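Local coordinates for protein glycoside hydrolase (Streptococcus pneumoniae serotype 4, PDB 6ORH) that probably hydrolyses alpha-L-fucosidic linkages as a family 29 glycoside hydrolase and takes part in breaking down host carbohydrate antigens, at residues E380-L385 / G414-L419; L385-R390 / L439-K444. The protein carries 2 engineered substitutions. All coordinates share one frame; numbering follows the deposited sequence.

How the contacts relate
Both contacts lie in the region matching the F5/8 type C family, their centres about 9 Å apart. The segments alternate along the chain (380-385, 385-390, 414-419, 439-444), and the contacts share Leu-385. Strand 378-382 sits between strands 417-426 and 441-448 in one antiparallel sheet: contact 1 joins it to the first, and contact 2 ties the loop that follows it to the start of the second. Together they join three neighbouring strands in one sheet of a galactose-binding-like beta-sandwich. Lys-444 NZ reaches Glu-380 OE2 at 2.7 Å in a salt bridge. Thr-443 of segment 439-444, seen to bind calcium in this protein although none is bound to this chain here, bonds through its backbone to Arg-382.

Contact 1. Residues E380-L385 / G414-L419; sequences ELREDL and GYKRLL
Leu-381 and Arg-417 form the hydrogen-bonded pair of two antiparallel strands: Leu-381 N reaches Arg-417 O at 3.0 Å, and Arg-417 N returns to Leu-381 O. The short axes lie 4.9 Å apart at 157°. Further along, Glu-383 N bonds to Gly-414 O. Glu-383 adds its carboxylate, OE1 accepting Gly-414 N at 2.8 Å on its anti lone pair, while OE2 takes the backbone N of Arg-390 and Ile-391.

Charged groups gather on the face of Glu-380. Arg-382 NE meets Glu-380 OE2 at 2.7 Å, nearly in the guanidinium plane, in a salt bridge along the strand. Lys-416, extended with CG anti to its N (chi1 169°), runs beside Arg-382; its NZ pairs with Glu-22, and a water joins it to Glu-380 OE1 and Arg-382 NH2. A second water connects Arg-382 NH1 to Tyr-415 OH, the guanidinium and ring planes being 42° apart.

Apolar contacts flank this group: Leu-418 CD2 lies 3.5 Å from Glu-380 CB, and Leu-385 CD1 meets Tyr-415 CB at 3.9 Å.

The pair belongs to one sheet of a beta-sandwich consistent with the F5/8 type C fold. Strand 441-448 pairs with the other edge of strand 378-382, Phe-394 of strand 391-400 in the facing sheet packs on Leu-381 and Arg-417, and helix 13-21 meets the Tyr-415 ring.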
ATOM      1  N   GLU A 380     -10.023  14.126  -1.284  1.00 14.85           N
ATOM      2  CA  GLU A 380     -10.853  13.427  -0.295  1.00 15.00           C
ATOM      3  C   GLU A 380     -12.209  13.098  -0.919  1.00 16.04           C
ATOM      4  O   GLU A 380     -12.851  13.946  -1.554  1.00 15.43           O
ATOM      5  CB  GLU A 380     -11.030  14.299   0.960  1.00 15.70           C
ATOM      6  CG  GLU A 380     -12.040  13.687   1.958  1.00 16.76           C
ATOM      7  CD  GLU A 380     -12.304  14.589   3.158  1.00 16.91           C
ATOM      8  OE1 GLU A 380     -11.395  15.338   3.541  1.00 18.78           O
ATOM      9  OE2 GLU A 380     -13.426  14.519   3.720  1.00 19.41           O
ATOM     10  N   LEU A 381     -12.672  11.842  -0.750  1.00 13.96           N
ATOM     11  CA  LEU A 381     -13.990  11.408  -1.189  1.00 13.76           C
ATOM     12  C   LEU A 381     -14.686  10.816   0.040  1.00 14.35           C
ATOM     13  O   LEU A 381     -14.007  10.200   0.878  1.00 14.05           O
ATOM     14  CB  LEU A 381     -13.822  10.298  -2.241  1.00 14.75           C
ATOM     15  CG  LEU A 381     -12.975  10.615  -3.481  1.00 16.59           C
ATOM     16  CD1 LEU A 381     -12.887   9.376  -4.378  1.00 19.52           C
ATOM     17  CD2 LEU A 381     -13.554  11.786  -4.258  1.00 19.46           C
ATOM     18  N   ARG A 382     -16.010  10.933   0.129  1.00 14.83           N
ATOM     19  CA  ARG A 382     -16.752  10.276   1.214  1.00 15.51           C
ATOM     20  C   ARG A 382     -18.027   9.637   0.673  1.00 15.79           C
ATOM     21  O   ARG A 382     -18.782  10.235  -0.110  1.00 16.04           O
ATOM     22  CB  ARG A 382     -17.200  11.273   2.289  1.00 15.95           C
ATOM     23  CG  ARG A 382     -16.052  11.974   3.001  1.00 14.74           C
ATOM     24  CD  ARG A 382     -16.572  12.601   4.294  1.00 16.01           C
ATOM     25  NE  ARG A 382     -15.549  13.401   4.945  1.00 15.86           N
ATOM     26  CZ  ARG A 382     -15.675  13.856   6.194  1.00 17.92           C
ATOM     27  NH1 ARG A 382     -16.766  13.555   6.883  1.00 18.66           N
ATOM     28  NH2 ARG A 382     -14.720  14.586   6.742  1.00 18.52           N
ATOM     29  N   GLU A 383     -18.293   8.409   1.132  1.00 14.91           N
ATOM     30  CA  GLU A 383     -19.554   7.745   0.842  1.00 14.99           C
ATOM     31  C   GLU A 383     -20.612   8.148   1.856  1.00 15.76           C
ATOM     32  O   GLU A 383     -20.322   8.863   2.808  1.00 18.26           O
ATOM     33  CB  GLU A 383     -19.425   6.215   0.840  1.00 14.85           C
ATOM     34  CG  GLU A 383     -18.819   5.712  -0.436  1.00 14.67           C
ATOM     35  CD  GLU A 383     -18.733   4.200  -0.498  1.00 14.52           C
ATOM     36  OE1 GLU A 383     -17.798   3.647   0.141  1.00 13.57           O
ATOM     37  OE2 GLU A 383     -19.517   3.604  -1.265  1.00 13.75           O
ATOM     38  N   ASP A 384     -21.853   7.715   1.633  1.00 17.98           N
ATOM     39  CA  ASP A 384     -22.867   7.914   2.650  1.00 17.62           C
ATOM     40  C   ASP A 384     -23.173   6.579   3.319  1.00 17.04           C
ATOM     41  O   ASP A 384     -24.002   5.819   2.832  1.00 17.41           O
ATOM     42  CB  ASP A 384     -24.150   8.532   2.073  1.00 20.60           C
ATOM     43  CG  ASP A 384     -25.245   8.766   3.107  1.00 23.70           C
ATOM     44  OD1 ASP A 384     -25.055   8.446   4.314  1.00 22.78           O
ATOM     45  OD2 ASP A 384     -26.317   9.250   2.690  1.00 27.86           O
ATOM     46  N   LEU A 385     -22.476   6.291   4.410  1.00 15.93           N
ATOM     47  CA  LEU A 385     -22.523   4.926   4.918  1.00 16.29           C
ATOM     48  C   LEU A 385     -23.847   4.631   5.612  1.00 16.98           C
ATOM     49  O   LEU A 385     -24.101   3.473   5.928  1.00 18.09           O
ATOM     50  CB  LEU A 385     -21.325   4.645   5.839  1.00 15.02           C
ATOM     51  CG  LEU A 385     -19.941   4.640   5.199  1.00 14.37           C
ATOM     52  CD1 LEU A 385     -18.922   4.113   6.201  1.00 15.36           C
ATOM     53  CD2 LEU A 385     -19.886   3.843   3.889  1.00 14.50           C
ATOM     54  N   GLY A 414     -15.416   4.350   1.470  1.00 12.43           N
ATOM     55  CA  GLY A 414     -15.813   4.223   2.865  1.00 13.16           C
ATOM     56  C   GLY A 414     -16.273   5.564   3.456  1.00 13.24           C
ATOM     57  O   GLY A 414     -16.722   6.460   2.724  1.00 14.91           O
ATOM     58  N   TYR A 415     -16.113   5.717   4.777  1.00 12.66           N
ATOM     59  CA  TYR A 415     -16.545   6.932   5.440  1.00 13.60           C
ATOM     60  C   TYR A 415     -15.788   8.144   4.884  1.00 14.27           C
ATOM     61  O   TYR A 415     -16.338   9.243   4.716  1.00 14.26           O
ATOM     62  CB  TYR A 415     -16.256   6.832   6.940  1.00 14.46           C
ATOM     63  CG  TYR A 415     -16.899   7.958   7.706  1.00 15.44           C
ATOM     64  CD1 TYR A 415     -18.224   7.859   8.099  1.00 17.22           C
ATOM     65  CD2 TYR A 415     -16.171   9.099   7.998  1.00 16.59           C
ATOM     66  CE1 TYR A 415     -18.838   8.910   8.767  1.00 19.14           C
ATOM     67  CE2 TYR A 415     -16.768  10.161   8.662  1.00 16.51           C
ATOM     68  CZ  TYR A 415     -18.106  10.054   9.027  1.00 17.23           C
ATOM     69  OH  TYR A 415     -18.736  11.036   9.741  1.00 21.12           O
ATOM     70  N   LYS A 416     -14.492   7.938   4.654  1.00 13.77           N
ATOM     71  CA  LYS A 416     -13.626   9.006   4.191  1.00 14.07           C
ATOM     72  C   LYS A 416     -12.368   8.380   3.619  1.00 13.69           C
ATOM     73  O   LYS A 416     -11.727   7.558   4.269  1.00 14.42           O
ATOM     74  CB  LYS A 416     -13.239   9.880   5.388  1.00 14.01           C
ATOM     75  CG  LYS A 416     -12.124  10.891   5.137  1.00 14.70           C
ATOM     76  CD  LYS A 416     -12.011  11.830   6.348  1.00 14.94           C
ATOM     77  CE  LYS A 416     -10.788  12.724   6.316  1.00 15.32           C
ATOM     78  NZ  LYS A 416     -10.793  13.647   7.485  1.00 15.22           N
ATOM     79  N   ARG A 417     -11.998   8.802   2.400  1.00 13.50           N
ATOM     80  CA  ARG A 417     -10.790   8.315   1.757  1.00 13.39           C
ATOM     81  C   ARG A 417      -9.970   9.538   1.357  1.00 14.75           C
ATOM     82  O   ARG A 417     -10.488  10.431   0.675  1.00 15.31           O
ATOM     83  CB  ARG A 417     -11.163   7.526   0.483  1.00 14.32           C
ATOM     84  CG  ARG A 417      -9.993   6.987  -0.329  1.00 14.20           C
ATOM     85  CD  ARG A 417      -9.260   5.886   0.439  1.00 15.60           C
ATOM     86  NE  ARG A 417      -7.965   5.518  -0.133  1.00 15.94           N
ATOM     87  CZ  ARG A 417      -7.738   4.450  -0.880  1.00 15.98           C
ATOM     88  NH1 ARG A 417      -8.732   3.663  -1.306  1.00 18.35           N
ATOM     89  NH2 ARG A 417      -6.489   4.200  -1.251  1.00 19.43           N
ATOM     90  N   LEU A 418      -8.727   9.570   1.822  1.00 14.53           N
ATOM     91  CA  LEU A 418      -7.757  10.550   1.346  1.00 15.67           C
ATOM     92  C   LEU A 418      -6.889   9.809   0.347  1.00 17.78           C
ATOM     93  O   LEU A 418      -6.529   8.639   0.550  1.00 21.79           O
ATOM     94  CB  LEU A 418      -6.935  11.098   2.517  1.00 15.64           C
ATOM     95  CG  LEU A 418      -7.761  11.811   3.579  1.00 15.28           C
ATOM     96  CD1 LEU A 418      -6.888  12.161   4.798  1.00 15.61           C
ATOM     97  CD2 LEU A 418      -8.407  13.071   3.010  1.00 17.24           C
ATOM     98  N   LEU A 419      -6.708  10.417  -0.815  1.00 16.61           N
ATOM     99  CA  LEU A 419      -5.763   9.835  -1.743  1.00 15.28           C
ATOM    100  C   LEU A 419      -4.734  10.882  -2.190  1.00 15.29           C
ATOM    101  O   LEU A 419      -5.121  11.914  -2.726  1.00 17.47           O
ATOM    102  CB  LEU A 419      -6.574   9.315  -2.931  1.00 16.80           C
ATOM    103  CG  LEU A 419      -5.740   8.651  -4.021  1.00 17.21           C
ATOM    104  CD1 LEU A 419      -5.184   7.308  -3.525  1.00 19.87           C
ATOM    105  CD2 LEU A 419      -6.635   8.439  -5.238  1.00 19.02           C
TER
HETATM  106  O   HOH W   1     -12.009  15.823   6.099  1.00 18.85           O
HETATM  107  O   HOH W   2     -17.553  13.572   9.799  1.00 28.20           O
HETATM  108  O   HOH W   3     -19.046   9.533   5.130  1.00 15.43           O

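Contact 2. Residues L385-R390 / L439-K444; sequences LKLGQR and LPLLTK
This is a small loop-to-strand contact, 206 Å² in all, in which Arg-390 and Leu-387 of the connection between strands 378-382 and 391-400 meet residues just before and at the start of strand 441-448. One side-chain-to-backbone hydrogen bond and the packing of Leu-441's two methyl groups make it up.

The polar part belongs to Arg-390. Its NH1 donates to Leu-439 O over 2.8 Å with an N-H...O angle of 152°. The donor lies in the carbonyl plane, on a lone pair of the oxygen, although that oxygen is 18° out of the guanidinium plane. On its own segment, NH2 gives a bond of 2.9 Å to Leu-387 O, which lies in the guanidinium plane; NE adds a weak bond to the same oxygen. Bonds to carbonyls of both segments thus limit rotation of the guanidinium, and Lys-5 O is a further acceptor for NH2. The chain is extended from CG to NE, carrying the group from the loop to the strand.

Leu-441 divides its two branches. CD1 lies over one guanidinium face, 3.4 Å above its plane and offset toward the rim, with Arg-390 CZ at 3.6 Å. CD2 makes the apolar contact, meeting Leu-387 CD1 at 3.7 Å, the two leucine side chains crossing at about a right angle. Leu-439 CG borders the polar bond, 3.8 Å from Arg-390 NH1.

The connection 385-390 leads from the sheet holding 378-382 and 441-448 to the one holding 391-400 and 428-436, which places the contact at an end of the F5/8 type C-like beta-sandwich. Ala-357 of strand 356-357 touches Leu-439 and Leu-441, while Ser-436 at the end of strand 428-436 touches Arg-390. Pro-440 turns the other way, onto Ile-391 and Ile-433 of strands 391-400 and 428-436.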
ATOM      1  N   LEU A 385     -22.476   6.291   4.410  1.00 15.93           N
ATOM      2  CA  LEU A 385     -22.523   4.926   4.918  1.00 16.29           C
ATOM      3  C   LEU A 385     -23.847   4.631   5.612  1.00 16.98           C
ATOM      4  O   LEU A 385     -24.101   3.473   5.928  1.00 18.09           O
ATOM      5  CB  LEU A 385     -21.325   4.645   5.839  1.00 15.02           C
ATOM      6  CG  LEU A 385     -19.941   4.640   5.199  1.00 14.37           C
ATOM      7  CD1 LEU A 385     -18.922   4.113   6.201  1.00 15.36           C
ATOM      8  CD2 LEU A 385     -19.886   3.843   3.889  1.00 14.50           C
ATOM      9  N   LYS A 386     -24.708   5.646   5.832  1.00 18.63           N
ATOM     10  CA  LYS A 386     -26.044   5.331   6.334  1.00 19.94           C
ATOM     11  C   LYS A 386     -26.800   4.481   5.319  1.00 18.68           C
ATOM     12  O   LYS A 386     -27.788   3.830   5.667  1.00 21.74           O
ATOM     13  CB  LYS A 386     -26.848   6.615   6.556  1.00 21.98           C
ATOM     14  CG  LYS A 386     -26.251   7.502   7.633  1.00 27.07           C
ATOM     15  CD  LYS A 386     -26.919   8.865   7.770  1.00 32.83           C
ATOM     16  CE  LYS A 386     -26.344   9.608   8.961  1.00 37.30           C
ATOM     17  NZ  LYS A 386     -27.321  10.564   9.537  1.00 42.76           N
ATOM     18  N   LEU A 387     -26.355   4.497   4.063  1.00 16.66           N
ATOM     19  CA  LEU A 387     -26.973   3.692   3.022  1.00 17.08           C
ATOM     20  C   LEU A 387     -26.074   2.510   2.620  1.00 15.77           C
ATOM     21  O   LEU A 387     -26.341   1.799   1.644  1.00 16.11           O
ATOM     22  CB  LEU A 387     -27.317   4.602   1.834  1.00 20.84           C
ATOM     23  CG  LEU A 387     -28.607   5.405   2.006  1.00 22.89           C
ATOM     24  CD1 LEU A 387     -28.569   6.692   1.199  1.00 25.85           C
ATOM     25  CD2 LEU A 387     -29.830   4.568   1.638  1.00 25.68           C
ATOM     26  N   GLY A 388     -25.010   2.286   3.405  1.00 16.35           N
ATOM     27  CA  GLY A 388     -24.123   1.146   3.185  1.00 15.08           C
ATOM     28  C   GLY A 388     -22.915   1.458   2.293  1.00 14.81           C
ATOM     29  O   GLY A 388     -22.949   2.328   1.415  1.00 14.47           O
ATOM     30  N   GLN A 389     -21.818   0.724   2.515  1.00 12.78           N
ATOM     31  CA  GLN A 389     -20.597   0.919   1.738  1.00 13.45           C
ATOM     32  C   GLN A 389     -20.723   0.206   0.389  1.00 13.19           C
ATOM     33  O   GLN A 389     -21.174  -0.955   0.327  1.00 14.31           O
ATOM     34  CB  GLN A 389     -19.432   0.302   2.533  1.00 12.08           C
ATOM     35  CG  GLN A 389     -18.055   0.600   1.936  1.00 11.43           C
ATOM     36  CD  GLN A 389     -16.895   0.095   2.769  1.00 11.64           C
ATOM     37  OE1 GLN A 389     -17.107  -0.494   3.833  1.00 11.75           O
ATOM     38  NE2 GLN A 389     -15.674   0.346   2.296  1.00 10.32           N
ATOM     39  N   ARG A 390     -20.288   0.862  -0.700  1.00 12.61           N
ATOM     40  CA  ARG A 390     -20.598   0.349  -2.035  1.00 12.64           C
ATOM     41  C   ARG A 390     -19.405   0.329  -2.981  1.00 13.60           C
ATOM     42  O   ARG A 390     -19.216  -0.651  -3.708  1.00 13.26           O
ATOM     43  CB  ARG A 390     -21.712   1.207  -2.676  1.00 14.13           C
ATOM     44  CG  ARG A 390     -23.001   1.245  -1.859  1.00 13.80           C
ATOM     45  CD  ARG A 390     -23.963   2.365  -2.317  1.00 15.55           C
ATOM     46  NE  ARG A 390     -25.141   2.268  -1.492  1.00 15.42           N
ATOM     47  CZ  ARG A 390     -26.407   2.201  -1.922  1.00 15.77           C
ATOM     48  NH1 ARG A 390     -26.693   2.322  -3.215  1.00 16.58           N
ATOM     49  NH2 ARG A 390     -27.375   2.058  -1.042  1.00 16.60           N
ATOM     50  N   LEU A 439     -25.695   1.259  -6.604  1.00 16.78           N
ATOM     51  CA  LEU A 439     -25.523   2.567  -7.215  1.00 16.84           C
ATOM     52  C   LEU A 439     -24.736   3.467  -6.263  1.00 16.30           C
ATOM     53  O   LEU A 439     -25.023   3.507  -5.072  1.00 16.79           O
ATOM     54  CB  LEU A 439     -26.877   3.156  -7.643  1.00 19.65           C
ATOM     55  CG  LEU A 439     -27.773   3.742  -6.559  1.00 20.50           C
ATOM     56  CD1 LEU A 439     -27.416   5.197  -6.284  1.00 20.04           C
ATOM     57  CD2 LEU A 439     -29.244   3.646  -6.958  1.00 23.00           C
ATOM     58  N   PRO A 440     -23.684   4.173  -6.746  1.00 16.17           N
ATOM     59  CA  PRO A 440     -22.814   4.915  -5.835  1.00 16.73           C
ATOM     60  C   PRO A 440     -23.441   6.204  -5.323  1.00 18.20           C
ATOM     61  O   PRO A 440     -24.182   6.853  -6.072  1.00 19.40           O
ATOM     62  CB  PRO A 440     -21.540   5.201  -6.636  1.00 17.17           C
ATOM     63  CG  PRO A 440     -21.932   5.017  -8.103  1.00 19.43           C
ATOM     64  CD  PRO A 440     -23.154   4.118  -8.117  1.00 17.71           C
ATOM     65  N   LEU A 441     -23.126   6.523  -4.056  1.00 17.08           N
ATOM     66  CA  LEU A 441     -23.388   7.825  -3.442  1.00 18.20           C
ATOM     67  C   LEU A 441     -22.062   8.395  -2.952  1.00 18.87           C
ATOM     68  O   LEU A 441     -21.221   7.677  -2.386  1.00 19.56           O
ATOM     69  CB  LEU A 441     -24.328   7.689  -2.244  1.00 19.74           C
ATOM     70  CG  LEU A 441     -25.733   7.182  -2.549  1.00 22.33           C
ATOM     71  CD1 LEU A 441     -25.807   5.699  -2.226  1.00 21.67           C
ATOM     72  CD2 LEU A 441     -26.760   7.946  -1.718  1.00 22.32           C
ATOM     73  N   LEU A 442     -21.910   9.718  -3.083  1.00 15.66           N
ATOM     74  CA  LEU A 442     -20.806  10.403  -2.430  1.00 15.98           C
ATOM     75  C   LEU A 442     -21.390  11.658  -1.792  1.00 17.83           C
ATOM     76  O   LEU A 442     -22.305  12.256  -2.376  1.00 18.17           O
ATOM     77  CB  LEU A 442     -19.735  10.813  -3.444  1.00 16.78           C
ATOM     78  CG  LEU A 442     -18.899   9.707  -4.095  1.00 14.69           C
ATOM     79  CD1 LEU A 442     -18.021  10.332  -5.166  1.00 16.10           C
ATOM     80  CD2 LEU A 442     -18.030   9.013  -3.040  1.00 16.69           C
ATOM     81  N   THR A 443     -20.845  12.053  -0.637  1.00 16.69           N
ATOM     82  CA  THR A 443     -21.348  13.220   0.078  1.00 17.13           C
ATOM     83  C   THR A 443     -20.475  14.447  -0.154  1.00 18.57           C
ATOM     84  O   THR A 443     -20.915  15.570   0.114  1.00 18.08           O
ATOM     85  CB  THR A 443     -21.457  12.962   1.584  1.00 18.09           C
ATOM     86  OG1 THR A 443     -20.158  12.733   2.158  1.00 19.14           O
ATOM     87  CG2 THR A 443     -22.388  11.811   1.897  1.00 19.61           C
ATOM     88  N   LYS A 444     -19.263  14.245  -0.655  1.00 17.97           N
ATOM     89  CA  LYS A 444     -18.258  15.297  -0.658  1.00 18.90           C
ATOM     90  C   LYS A 444     -17.080  14.867  -1.530  1.00 19.21           C
ATOM     91  O   LYS A 444     -16.678  13.683  -1.536  1.00 17.93           O
ATOM     92  CB  LYS A 444     -17.723  15.460   0.770  1.00 21.37           C
ATOM     93  CG  LYS A 444     -16.742  16.599   1.029  1.00 27.97           C
ATOM     94  CD  LYS A 444     -16.248  16.432   2.459  1.00 28.70           C
ATOM     95  CE  LYS A 444     -14.922  17.080   2.746  1.00 28.92           C
ATOM     96  NZ  LYS A 444     -14.571  16.886   4.159  1.00 32.06           N
TER